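Local structure of transcriptional regulator (Streptococcus thermophilus LMD-9, 5JUF) at residues S248-K253 against Y271-V276. The protein probably acts as a quorum-sensing transcriptional activator of the RNPP family, switching on competence in the ComRS cell-to-cell communication system. Numbering follows the deposited sequence.
Sequences SVFVLK and YDKAIV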
# COMPACT_ATOMS: atom_id res chain seq x y z
N SER A 248 -3.58 -20.20 0.94
CA SER A 248 -3.31 -19.39 2.12
C SER A 248 -4.60 -18.88 2.76
O SER A 248 -4.65 -18.69 3.98
CB SER A 248 -2.37 -18.21 1.78
OG SER A 248 -3.03 -17.21 1.00
N VAL A 249 -5.65 -18.71 1.97
CA VAL A 249 -6.93 -18.28 2.53
C VAL A 249 -7.61 -19.42 3.26
O VAL A 249 -8.20 -19.22 4.33
CB VAL A 249 -7.82 -17.68 1.43
CG1 VAL A 249 -9.15 -17.20 2.01
CG2 VAL A 249 -7.08 -16.53 0.74
N PHE A 250 -7.57 -20.63 2.69
CA PHE A 250 -8.07 -21.80 3.41
C PHE A 250 -7.34 -21.98 4.73
O PHE A 250 -7.94 -22.38 5.74
CB PHE A 250 -7.94 -23.05 2.54
CG PHE A 250 -8.99 -23.17 1.47
CD1 PHE A 250 -10.31 -22.84 1.74
CD2 PHE A 250 -8.66 -23.63 0.20
CE1 PHE A 250 -11.28 -22.96 0.76
CE2 PHE A 250 -9.62 -23.74 -0.78
CZ PHE A 250 -10.93 -23.41 -0.51
N VAL A 251 -6.03 -21.71 4.75
CA VAL A 251 -5.29 -21.75 6.01
C VAL A 251 -5.80 -20.68 6.97
O VAL A 251 -5.85 -20.90 8.19
CB VAL A 251 -3.78 -21.63 5.75
CG1 VAL A 251 -3.01 -21.50 7.06
CG2 VAL A 251 -3.27 -22.86 4.95
N LEU A 252 -6.22 -19.51 6.46
CA LEU A 252 -6.80 -18.51 7.36
C LEU A 252 -8.09 -19.02 7.99
O LEU A 252 -8.34 -18.81 9.18
CB LEU A 252 -7.08 -17.20 6.62
CG LEU A 252 -5.87 -16.38 6.19
CD1 LEU A 252 -6.34 -15.12 5.45
CD2 LEU A 252 -4.96 -16.02 7.36
N LYS A 253 -8.94 -19.68 7.20
CA LYS A 253 -10.17 -20.21 7.76
C LYS A 253 -9.87 -21.28 8.81
O LYS A 253 -10.59 -21.39 9.81
CB LYS A 253 -11.06 -20.77 6.65
CG LYS A 253 -12.43 -21.24 7.14
CD LYS A 253 -13.26 -20.08 7.69
CE LYS A 253 -14.57 -20.57 8.30
NZ LYS A 253 -15.44 -21.25 7.30
N TYR A 271 -7.37 -27.01 6.57
CA TYR A 271 -5.99 -27.34 6.19
C TYR A 271 -5.96 -28.34 5.03
O TYR A 271 -5.18 -28.18 4.09
CB TYR A 271 -5.22 -27.89 7.39
CG TYR A 271 -4.36 -26.86 8.12
CD1 TYR A 271 -3.26 -26.28 7.50
CD2 TYR A 271 -4.64 -26.50 9.44
CE1 TYR A 271 -2.47 -25.34 8.16
CE2 TYR A 271 -3.85 -25.56 10.11
CZ TYR A 271 -2.77 -24.99 9.46
OH TYR A 271 -1.97 -24.06 10.12
N ASP A 272 -6.81 -29.36 5.08
CA ASP A 272 -6.83 -30.35 4.00
C ASP A 272 -7.24 -29.72 2.67
O ASP A 272 -6.70 -30.08 1.62
CB ASP A 272 -7.76 -31.51 4.36
CG ASP A 272 -7.20 -32.39 5.45
OD1 ASP A 272 -6.00 -32.29 5.73
OD2 ASP A 272 -7.98 -33.20 6.01
N LYS A 273 -8.20 -28.79 2.68
CA LYS A 273 -8.55 -28.11 1.44
C LYS A 273 -7.36 -27.33 0.89
O LYS A 273 -7.10 -27.35 -0.32
CB LYS A 273 -9.75 -27.18 1.66
CG LYS A 273 -11.07 -27.90 1.92
CD LYS A 273 -12.19 -26.89 2.17
CE LYS A 273 -13.50 -27.58 2.55
NZ LYS A 273 -14.59 -26.59 2.81
N ALA A 274 -6.62 -26.64 1.76
CA ALA A 274 -5.44 -25.91 1.31
C ALA A 274 -4.41 -26.85 0.71
O ALA A 274 -3.82 -26.56 -0.34
CB ALA A 274 -4.83 -25.11 2.47
N ILE A 275 -4.17 -27.99 1.38
CA ILE A 275 -3.16 -28.94 0.94
C ILE A 275 -3.55 -29.54 -0.42
O ILE A 275 -2.72 -29.63 -1.33
CB ILE A 275 -2.98 -30.04 2.00
CG1 ILE A 275 -2.35 -29.45 3.27
CG2 ILE A 275 -2.16 -31.20 1.44
CD1 ILE A 275 -2.44 -30.35 4.51
N VAL A 276 -4.81 -29.96 -0.56
CA VAL A 276 -5.25 -30.53 -1.83
C VAL A 276 -5.11 -29.50 -2.94
O VAL A 276 -4.63 -29.82 -4.04
CB VAL A 276 -6.69 -31.06 -1.72
CG1 VAL A 276 -7.25 -31.35 -3.10
CG2 VAL A 276 -6.74 -32.33 -0.86
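The hydroxyl of Tyr271 hydrogen-bonds through OH to Asp297 OD2, which helps to hold the far end of a ring that reaches back to Val251. Although the Tyr271 CB points away from residues 248-253, the end of the side chain comes back nearer, and CE1 lies 4.0 Å from Val251 CG1, the branch anti to the backbone N (chi1 173°). The other methyl of Val251, CG2, meets Ala274 CB at 3.7 Å. Ala274 thus illustrates how a small residue serves close helix packing: the same CB also touches Phe250 CB at 3.7 Å, and here the axes of the two antiparallel segments come within 7.9 Å. On the other flank of Ala274, the Phe250 ring offers one face to Lys273, whose CB sits 4.1 Å from the ring centroid in a CH-pi contact. Beyond CG the lysine chain runs out extended, leading its amino group away from residues 248-253. This helical hairpin belongs to the tetratricopeptide-like part of the chain, near its C-terminal end. Val249 packs onto helices 226-240 and 200-219, and Leu252 onto the latter, while Val251, Tyr271 and Ile275 meet helix 284-296, continuing the layered helical array.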